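Local coordinates for protein transcriptional regulator, TetR family (PDB 3NNR) that probably binds DNA as a dimeric, all-helical transcriptional regulator of the TetR family, at residues L12-L17 against N29-H34; G138-Q143 against T192-Y197; G186-L191 against L209-R214. One frame throughout, in Å; residues are numbered along the deposited sequence. Where two conformers were deposited one is given.

Contact 1: L12-L17 against N29-H34; sequences LSSLEL and NHIAAH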
loop_
_atom_site.group_PDB
_atom_site.type_symbol
_atom_site.label_atom_id
_atom_site.label_comp_id
_atom_site.label_asym_id
_atom_site.label_seq_id
_atom_site.Cartn_x
_atom_site.Cartn_y
_atom_site.Cartn_z
ATOM N N LEU A 12 5.501 -22.545 12.391
ATOM C CA LEU A 12 5.614 -22.826 10.946
ATOM C C LEU A 12 4.223 -23.054 10.304
ATOM O O LEU A 12 3.897 -22.463 9.248
ATOM C CB LEU A 12 6.521 -24.046 10.694
ATOM C CG LEU A 12 7.373 -24.079 9.415
ATOM C CD1 LEU A 12 7.793 -25.540 9.140
ATOM C CD2 LEU A 12 6.714 -23.460 8.154
ATOM N N SER A 13 3.423 -23.899 10.943
ATOM C CA SER A 13 2.080 -24.204 10.475
ATOM C C SER A 13 1.119 -23.022 10.568
ATOM O O SER A 13 0.292 -22.839 9.679
ATOM C CB SER A 13 1.487 -25.404 11.206
ATOM O OG SER A 13 2.124 -26.589 10.793
ATOM N N SER A 14 1.213 -22.238 11.633
ATOM C CA SER A 14 0.369 -21.043 11.764
ATOM C C SER A 14 0.647 -20.084 10.621
ATOM O O SER A 14 -0.302 -19.584 9.996
ATOM C CB SER A 14 0.590 -20.350 13.075
ATOM O OG SER A 14 0.164 -21.191 14.098
ATOM N N LEU A 15 1.925 -19.850 10.327
ATOM C CA LEU A 15 2.323 -19.005 9.185
ATOM C C LEU A 15 1.700 -19.489 7.851
ATOM O O LEU A 15 1.181 -18.673 7.087
ATOM C CB LEU A 15 3.862 -18.939 9.080
ATOM C CG LEU A 15 4.500 -18.173 7.906
ATOM C CD1 LEU A 15 4.170 -16.697 7.975
ATOM C CD2 LEU A 15 6.012 -18.431 7.885
ATOM N N GLU A 16 1.734 -20.809 7.617
ATOM C CA GLU A 16 1.186 -21.454 6.395
ATOM C C GLU A 16 -0.319 -21.227 6.285
ATOM O O GLU A 16 -0.825 -20.860 5.220
ATOM C CB GLU A 16 1.446 -22.981 6.377
ATOM C CG GLU A 16 1.017 -23.717 5.071
ATOM C CD GLU A 16 0.826 -25.224 5.242
ATOM O OE1 GLU A 16 1.523 -25.847 6.074
ATOM O OE2 GLU A 16 -0.032 -25.782 4.526
ATOM N N LEU A 17 -1.031 -21.474 7.390
ATOM C CA LEU A 17 -2.496 -21.304 7.439
ATOM C C LEU A 17 -2.862 -19.813 7.310
ATOM O O LEU A 17 -3.719 -19.481 6.515
ATOM C CB LEU A 17 -3.086 -21.940 8.696
ATOM C CG LEU A 17 -3.053 -23.475 8.785
ATOM C CD1 LEU A 17 -3.317 -23.890 10.187
ATOM C CD2 LEU A 17 -4.045 -24.171 7.826
ATOM N N ASN A 29 -7.925 -23.327 17.427
ATOM C CA ASN A 29 -8.480 -24.676 17.234
ATOM C C ASN A 29 -8.146 -25.252 15.871
ATOM O O ASN A 29 -7.851 -26.441 15.784
ATOM C CB ASN A 29 -9.986 -24.729 17.515
ATOM C CG ASN A 29 -10.315 -24.570 19.005
ATOM O OD1 ASN A 29 -9.580 -25.031 19.904
ATOM N ND2 ASN A 29 -11.426 -23.927 19.271
ATOM N N HIS A 30 -8.159 -24.413 14.829
ATOM C CA HIS A 30 -7.772 -24.845 13.477
ATOM C C HIS A 30 -6.310 -25.268 13.477
ATOM O O HIS A 30 -5.973 -26.310 12.905
ATOM C CB HIS A 30 -7.916 -23.749 12.400
ATOM C CG HIS A 30 -9.324 -23.346 12.081
ATOM N ND1 HIS A 30 -9.904 -22.203 12.579
ATOM C CD2 HIS A 30 -10.242 -23.895 11.249
ATOM C CE1 HIS A 30 -11.130 -22.082 12.103
ATOM N NE2 HIS A 30 -11.362 -23.099 11.297
ATOM N N ILE A 31 -5.464 -24.471 14.139
ATOM C CA ILE A 31 -4.031 -24.726 14.157
ATOM C C ILE A 31 -3.763 -26.064 14.907
ATOM O O ILE A 31 -3.051 -26.919 14.415
ATOM C CB ILE A 31 -3.250 -23.531 14.732
ATOM C CG1 ILE A 31 -3.476 -22.253 13.905
ATOM C CG2 ILE A 31 -1.738 -23.850 14.751
ATOM C CD1 ILE A 31 -3.167 -20.974 14.709
ATOM N N ALA A 32 -4.393 -26.258 16.059
ATOM C CA ALA A 32 -4.286 -27.524 16.796
ATOM C C ALA A 32 -4.747 -28.703 15.927
ATOM O O ALA A 32 -4.057 -29.718 15.863
ATOM C CB ALA A 32 -5.089 -27.475 18.103
ATOM N N ALA A 33 -5.885 -28.548 15.245
ATOM C CA ALA A 33 -6.427 -29.609 14.385
ATOM C C ALA A 33 -5.467 -29.987 13.240
ATOM O O ALA A 33 -5.244 -31.186 13.001
ATOM C CB ALA A 33 -7.806 -29.228 13.846
ATOM N N HIS A 34 -4.885 -28.973 12.584
ATOM C CA HIS A 34 -3.927 -29.145 11.458
ATOM C C HIS A 34 -2.729 -29.945 11.947
ATOM O O HIS A 34 -2.362 -30.949 11.339
ATOM C CB HIS A 34 -3.487 -27.768 10.905
ATOM C CG HIS A 34 -2.587 -27.808 9.691
ATOM N ND1 HIS A 34 -3.061 -28.002 8.408
ATOM C CD2 HIS A 34 -1.258 -27.559 9.561
ATOM C CE1 HIS A 34 -2.054 -27.935 7.553
ATOM N NE2 HIS A 34 -0.951 -27.657 8.226
#
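Leu17 lies over one face of the His34 imidazole, its CD2 methyl 4.3 Å from the ring centroid and 20° off the ring normal, a CH-pi contact displaced toward the rim on the ND1 side. The two side chains slide past each other in opposite directions, so the second methyl, Leu17 CD1, reaches back to His34 CB at 3.9 Å. With CG anti to the backbone N (chi1 -176°), the His34 ring reaches toward helix 6-21. There Ser13 OG meets the ring edge in its plane, 3.7 Å from His34 CD2. Glu16 approaches obliquely with its carboxylate steeply turned to the ring, but its side chain was modelled in two conformations and the approach is doubtful. Helix 28-35 is the first helix of the predicted helix-turn-helix, and helix 6-21 crosses it in the three-helix DNA-binding domain of TetR-family regulators; the axes of segments 12-17 and 29-34 cross at 116° and approach to 10.0 Å. Deeper in this crossing, Ile31 wraps round Ser14: OG of Ser14 sits 3.3 Å from Ile31 CG2 and 3.4 Å from Ile31 CD1. That buried hydroxyl is satisfied within its own helix by the carbonyl of Ile10. Leu17 CD1 touches Ile31 CG1 at 4.1 Å, and Ile52 of helix 49-67 touches both Ser14 and Ile31.

Contact 2: G138-Q143 against T192-Y197; sequences GIIQPQ and TLEVPY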
loop_
_atom_site.group_PDB
_atom_site.type_symbol
_atom_site.label_atom_id
_atom_site.label_comp_id
_atom_site.label_asym_id
_atom_site.label_seq_id
_atom_site.Cartn_x
_atom_site.Cartn_y
_atom_site.Cartn_z
ATOM N N GLY A 138 28.985 6.699 -6.617
ATOM C CA GLY A 138 28.815 7.354 -7.919
ATOM C C GLY A 138 27.741 6.753 -8.808
ATOM O O GLY A 138 27.748 6.974 -10.014
ATOM N N ILE A 139 26.800 6.022 -8.205
ATOM C CA ILE A 139 25.716 5.340 -8.931
ATOM C C ILE A 139 24.538 6.296 -9.150
ATOM O O ILE A 139 24.000 6.355 -10.261
ATOM C CB ILE A 139 25.287 4.036 -8.227
ATOM C CG1 ILE A 139 26.498 3.091 -8.112
ATOM C CG2 ILE A 139 24.164 3.376 -9.009
ATOM C CD1 ILE A 139 26.245 1.797 -7.384
ATOM N N ILE A 140 24.129 7.009 -8.102
ATOM C CA ILE A 140 23.096 8.048 -8.222
ATOM C C ILE A 140 23.725 9.386 -7.862
ATOM O O ILE A 140 24.817 9.446 -7.294
ATOM C CB ILE A 140 21.801 7.774 -7.372
ATOM C CG1 ILE A 140 22.010 7.951 -5.854
ATOM C CG2 ILE A 140 21.250 6.392 -7.674
ATOM C CD1 ILE A 140 20.744 7.768 -5.050
ATOM N N GLN A 141 23.007 10.453 -8.193
ATOM C CA GLN A 141 23.439 11.819 -7.876
ATOM C C GLN A 141 23.114 12.080 -6.399
ATOM O O GLN A 141 22.050 11.675 -5.940
ATOM C CB GLN A 141 22.763 12.819 -8.812
ATOM C CG GLN A 141 23.269 12.653 -10.256
ATOM C CD GLN A 141 22.499 13.445 -11.312
ATOM O OE1 GLN A 141 21.472 14.085 -11.041
ATOM N NE2 GLN A 141 23.002 13.391 -12.540
ATOM N N PRO A 142 24.031 12.727 -5.645
ATOM C CA PRO A 142 23.764 12.955 -4.221
ATOM C C PRO A 142 22.615 13.936 -4.074
ATOM O O PRO A 142 22.545 14.897 -4.839
ATOM C CB PRO A 142 25.075 13.568 -3.712
ATOM C CG PRO A 142 25.616 14.309 -4.891
ATOM C CD PRO A 142 25.180 13.532 -6.116
ATOM N N GLN A 143 21.715 13.687 -3.125
ATOM C CA GLN A 143 20.535 14.542 -2.933
ATOM C C GLN A 143 20.429 15.158 -1.526
ATOM O O GLN A 143 20.948 14.570 -0.574
ATOM C CB GLN A 143 19.264 13.748 -3.298
ATOM C CG GLN A 143 19.142 13.359 -4.798
ATOM C CD GLN A 143 19.164 14.574 -5.781
ATOM O OE1 GLN A 143 18.723 15.689 -5.454
ATOM N NE2 GLN A 143 19.681 14.341 -6.990
ATOM N N THR A 192 12.322 2.556 -11.066
ATOM C CA THR A 192 11.734 3.688 -11.774
ATOM C C THR A 192 11.837 4.964 -10.933
ATOM O O THR A 192 11.965 6.044 -11.499
ATOM C CB THR A 192 10.266 3.419 -12.142
ATOM O OG1 THR A 192 10.213 2.259 -12.979
ATOM C CG2 THR A 192 9.640 4.590 -12.865
ATOM N N LEU A 193 11.797 4.839 -9.603
ATOM C CA LEU A 193 11.951 6.004 -8.717
ATOM C C LEU A 193 13.315 6.678 -8.879
ATOM O O LEU A 193 13.379 7.896 -8.827
ATOM C CB LEU A 193 11.751 5.653 -7.233
ATOM C CG LEU A 193 10.412 5.076 -6.826
ATOM C CD1 LEU A 193 10.474 4.599 -5.373
ATOM C CD2 LEU A 193 9.309 6.115 -7.049
ATOM N N GLU A 194 14.369 5.899 -9.101
ATOM C CA GLU A 194 15.734 6.442 -9.226
ATOM C C GLU A 194 16.254 6.596 -10.659
ATOM O O GLU A 194 17.398 6.990 -10.809
ATOM C CB GLU A 194 16.714 5.641 -8.351
ATOM C CG GLU A 194 16.316 5.561 -6.837
ATOM C CD GLU A 194 16.257 6.923 -6.091
ATOM O OE1 GLU A 194 17.202 7.752 -6.229
ATOM O OE2 GLU A 194 15.271 7.138 -5.331
ATOM N N VAL A 195 15.427 6.333 -11.685
ATOM C CA VAL A 195 15.793 6.540 -13.111
ATOM C C VAL A 195 16.384 7.929 -13.460
ATOM O O VAL A 195 17.465 7.980 -14.048
ATOM C CB VAL A 195 14.592 6.239 -14.098
ATOM C CG1 VAL A 195 14.797 6.899 -15.516
ATOM C CG2 VAL A 195 14.372 4.734 -14.221
ATOM N N PRO A 196 15.687 9.039 -13.128
ATOM C CA PRO A 196 16.242 10.365 -13.474
ATOM C C PRO A 196 17.460 10.832 -12.652
ATOM O O PRO A 196 18.131 11.773 -13.087
ATOM C CB PRO A 196 15.060 11.299 -13.259
ATOM C CG PRO A 196 14.300 10.655 -12.175
ATOM C CD PRO A 196 14.432 9.176 -12.373
ATOM N N TYR A 197 17.726 10.207 -11.495
ATOM C CA TYR A 197 18.900 10.537 -10.664
ATOM C C TYR A 197 20.171 9.713 -10.989
ATOM O O TYR A 197 21.217 9.909 -10.336
ATOM C CB TYR A 197 18.576 10.404 -9.171
ATOM C CG TYR A 197 17.402 11.240 -8.712
ATOM C CD1 TYR A 197 17.468 12.652 -8.724
ATOM C CD2 TYR A 197 16.223 10.632 -8.238
ATOM C CE1 TYR A 197 16.371 13.443 -8.295
ATOM C CE2 TYR A 197 15.128 11.409 -7.806
ATOM C CZ TYR A 197 15.211 12.809 -7.828
ATOM O OH TYR A 197 14.137 13.551 -7.391
#
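One hydrogen bond joins Gln141 to Tyr197, backbone to backbone: Gln141 N gives its proton to Tyr197 O over 2.8 Å with an N-H...O angle of 148°. A weaker polar contact uses the same oxygen, a bent CA-H...O contact with Ile140 CA 3.4 Å from Tyr197 O. The aliphatic part of Gln141 also leans on this oxygen, its CG 3.4 Å from Tyr197 O.

Flat groups meet at Gln143 and Tyr197. The glutamine chain bends at chi2 (-58°), which brings its amide up to the CD1-CE1 side of the phenol, and NE2 comes 3.3 Å from Tyr197 CD1. Amide and ring planes are 50° apart, so this is an oblique touch and not a stack. Cut back to an alanine, Gln143 would probably leave the CD1-CE1 side of Tyr197 without its amide cover and open a gap there. Leu147 and Met151 of helix 145-160 also touch the tyrosine, and Pro196 of the second subunit packs on it.

A methyl meets a carboxylate where Ile140 CD1 lies 3.7 Å from Glu194 OE1, while Phe131 of helix 110-136 lies against both side chains. The side chain of Glu194 is also about 4 Å from a bound molecule of unknown identity.

The contact ties the loop between helices 110-136 and 145-160, which begins with a Schellman motif at Gly138, to the turn after helix 186-194. Since its one hydrogen bond is made by main-chain atoms, this pairing depends more on the course of the two loops than on particular side chains, and Tyr197 adds bulk that reaches the dimer interface.

Contact 3: G186-L191 against L209-R214; sequences GIYQVL and LREKYR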
loop_
_atom_site.group_PDB
_atom_site.type_symbol
_atom_site.label_atom_id
_atom_site.label_comp_id
_atom_site.label_asym_id
_atom_site.label_seq_id
_atom_site.Cartn_x
_atom_site.Cartn_y
_atom_site.Cartn_z
ATOM N N GLY A 186 7.974 -5.954 -9.120
ATOM C CA GLY A 186 7.878 -4.682 -8.398
ATOM C C GLY A 186 9.211 -3.954 -8.245
ATOM O O GLY A 186 9.239 -2.758 -7.894
ATOM N N ILE A 187 10.313 -4.668 -8.484
ATOM C CA ILE A 187 11.652 -4.080 -8.523
ATOM C C ILE A 187 11.735 -3.031 -9.657
ATOM O O ILE A 187 12.344 -1.981 -9.471
ATOM C CB ILE A 187 12.722 -5.155 -8.686
ATOM C CG1 ILE A 187 12.819 -6.000 -7.407
ATOM C CG2 ILE A 187 14.088 -4.537 -8.990
ATOM C CD1 ILE A 187 13.793 -7.142 -7.540
ATOM N N TYR A 188 11.105 -3.324 -10.802
ATOM C CA TYR A 188 11.013 -2.404 -11.932
ATOM C C TYR A 188 10.422 -1.063 -11.472
ATOM O O TYR A 188 10.946 0.009 -11.825
ATOM C CB TYR A 188 10.153 -3.043 -13.042
ATOM C CG TYR A 188 9.874 -2.201 -14.293
ATOM C CD1 TYR A 188 10.892 -1.896 -15.214
ATOM C CD2 TYR A 188 8.566 -1.772 -14.599
ATOM C CE1 TYR A 188 10.620 -1.142 -16.375
ATOM C CE2 TYR A 188 8.292 -1.031 -15.755
ATOM C CZ TYR A 188 9.321 -0.712 -16.637
ATOM O OH TYR A 188 9.032 0.028 -17.773
ATOM N N GLN A 189 9.365 -1.140 -10.658
ATOM C CA GLN A 189 8.699 0.056 -10.117
ATOM C C GLN A 189 9.566 0.836 -9.121
ATOM O O GLN A 189 9.525 2.071 -9.130
ATOM C CB GLN A 189 7.342 -0.299 -9.494
ATOM C CG GLN A 189 6.314 -0.831 -10.509
ATOM C CD GLN A 189 5.931 0.168 -11.561
ATOM O OE1 GLN A 189 5.659 1.311 -11.248
ATOM N NE2 GLN A 189 5.882 -0.259 -12.808
ATOM N N VAL A 190 10.318 0.133 -8.270
ATOM C CA VAL A 190 11.240 0.784 -7.323
ATOM C C VAL A 190 12.390 1.465 -8.074
ATOM O O VAL A 190 12.738 2.607 -7.774
ATOM C CB VAL A 190 11.814 -0.186 -6.264
ATOM C CG1 VAL A 190 12.842 0.521 -5.427
ATOM C CG2 VAL A 190 10.680 -0.719 -5.363
ATOM N N LEU A 191 12.952 0.778 -9.065
ATOM C CA LEU A 191 14.057 1.341 -9.846
ATOM C C LEU A 191 13.604 2.530 -10.708
ATOM O O LEU A 191 14.405 3.415 -11.008
ATOM C CB LEU A 191 14.787 0.247 -10.641
ATOM C CG LEU A 191 15.504 -0.815 -9.782
ATOM C CD1 LEU A 191 16.011 -1.944 -10.630
ATOM C CD2 LEU A 191 16.670 -0.243 -8.981
ATOM N N LEU A 209 19.645 -3.388 -16.103
ATOM C CA LEU A 209 19.244 -4.211 -14.967
ATOM C C LEU A 209 17.739 -4.110 -14.712
ATOM O O LEU A 209 17.078 -5.132 -14.486
ATOM C CB LEU A 209 19.998 -3.745 -13.708
ATOM C CG LEU A 209 19.805 -4.477 -12.369
ATOM C CD1 LEU A 209 20.200 -5.975 -12.440
ATOM C CD2 LEU A 209 20.633 -3.748 -11.322
ATOM N N ARG A 210 17.227 -2.869 -14.722
ATOM C CA ARG A 210 15.794 -2.573 -14.533
ATOM C C ARG A 210 14.935 -3.356 -15.534
ATOM O O ARG A 210 13.977 -4.018 -15.129
ATOM C CB ARG A 210 15.539 -1.051 -14.607
ATOM C CG ARG A 210 14.073 -0.608 -14.614
ATOM C CD ARG A 210 13.950 0.898 -14.368
ATOM N NE ARG A 210 12.582 1.376 -14.589
ATOM C CZ ARG A 210 12.057 1.780 -15.762
ATOM N NH1 ARG A 210 12.756 1.755 -16.897
ATOM N NH2 ARG A 210 10.784 2.188 -15.813
ATOM N N GLU A 211 15.326 -3.310 -16.809
ATOM C CA GLU A 211 14.649 -4.071 -17.877
ATOM C C GLU A 211 14.513 -5.569 -17.636
ATOM O O GLU A 211 13.475 -6.148 -17.989
ATOM C CB GLU A 211 15.322 -3.844 -19.240
ATOM C CG GLU A 211 15.033 -2.493 -19.824
ATOM C CD GLU A 211 13.572 -2.343 -20.174
ATOM O OE1 GLU A 211 13.100 -3.079 -21.076
ATOM O OE2 GLU A 211 12.897 -1.512 -19.515
ATOM N N LYS A 212 15.530 -6.190 -17.021
ATOM C CA LYS A 212 15.457 -7.629 -16.692
ATOM C C LYS A 212 14.284 -7.958 -15.744
ATOM O O LYS A 212 13.891 -9.105 -15.688
ATOM C CB LYS A 212 16.798 -8.201 -16.174
ATOM N N TYR A 213 13.706 -6.973 -15.045
ATOM C CA TYR A 213 12.536 -7.192 -14.146
ATOM C C TYR A 213 11.141 -6.765 -14.686
ATOM O O TYR A 213 10.203 -6.714 -13.904
ATOM C CB TYR A 213 12.792 -6.483 -12.804
ATOM C CG TYR A 213 13.942 -7.043 -12.005
ATOM C CD1 TYR A 213 13.779 -8.198 -11.231
ATOM C CD2 TYR A 213 15.185 -6.397 -11.973
ATOM C CE1 TYR A 213 14.839 -8.717 -10.460
ATOM C CE2 TYR A 213 16.251 -6.898 -11.207
ATOM C CZ TYR A 213 16.080 -8.062 -10.455
ATOM O OH TYR A 213 17.134 -8.567 -9.706
ATOM N N ARG A 214 10.982 -6.557 -16.000
ATOM C CA ARG A 214 9.726 -6.013 -16.602
ATOM C C ARG A 214 8.456 -6.913 -16.792
ATOM O O ARG A 214 8.511 -7.862 -17.598
ATOM C CB ARG A 214 10.060 -5.480 -17.999
ATOM C CG ARG A 214 8.933 -4.694 -18.721
ATOM C CD ARG A 214 9.052 -4.856 -20.235
ATOM N NE ARG A 214 8.579 -3.682 -20.948
ATOM C CZ ARG A 214 9.239 -2.523 -21.011
ATOM N NH1 ARG A 214 10.390 -2.331 -20.350
ATOM N NH2 ARG A 214 8.727 -1.516 -21.709
#
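Tyr188 O is gripped twice, by a weak hydrogen bond from Arg210 NE at 3.5 Å and by a hydrogen bond with the hydroxyl of Thr192 one helical turn on. Arg210 NH2 also binds that hydroxyl, so carbonyl, guanidinium and threonine close a small polar ring. The contact joins helix 186-194 to segment 209-214 in the C-terminal part of the all-helical regulatory domain of a TetR-family protein. Helix 186-194 also faces the second subunit, where Ala150 packs on both Tyr188 and Arg210, and the arrangement is consistent with the helical-bundle dimer interface of the family.

The extended Arg210 chain crosses the phenol of Tyr188 at a slant, with its guanidinium 21° from the ring plane. Tyr188 CE1 stands over the centre of the guanidinium, 3.3 Å from Arg210 CZ, which, with the bonds of NE and NH2, probably limits its rotation. Along its other flank the chain passes Leu191, with Arg210 CD 3.9 Å from Leu191 CB.

The second aromatic contact is apolar. A type I turn from Glu211 to Arg214 sets the Tyr213 ring against Ile187. The CG2 methyl of Ile187 lies over the ring face, 3.9 Å from its centroid and 18° off the normal, a CH-pi contact, while Ile187 CD1 reaches Tyr213 CE1 at 3.5 Å. The Tyr213 hydroxyl is hydrogen-bonded to Glu86 of helix 78-94.

At the outer edge Arg214 forms salt bridges with Glu211 and with Asp146 of the second subunit. Its NH1 is 2.8 Å from Glu211 OE2, which lies in the guanidinium plane, while Tyr188 OH lies over one face of that group, 3.7 Å from NH1.

In the fold
Contact 1 stands apart, in the presumed DNA-binding domain, its centre about 45 Å from that of contact 2 and 35 Å from that of contact 3, across the centre of the chain from both. Contacts 2 and 3 share helix 186-194, lie about 14 Å apart between centres and both reach the second subunit; they meet at Thr192 and Arg210. Their chemistry differs with place. Contact 2 is buried and relies on a backbone bond between loops. Contact 3 is partly buried, grading from aromatic and arginine packing to salt bridges at its exposed edge. Contact 1, also partly buried, joins two helices by side-chain packing alone.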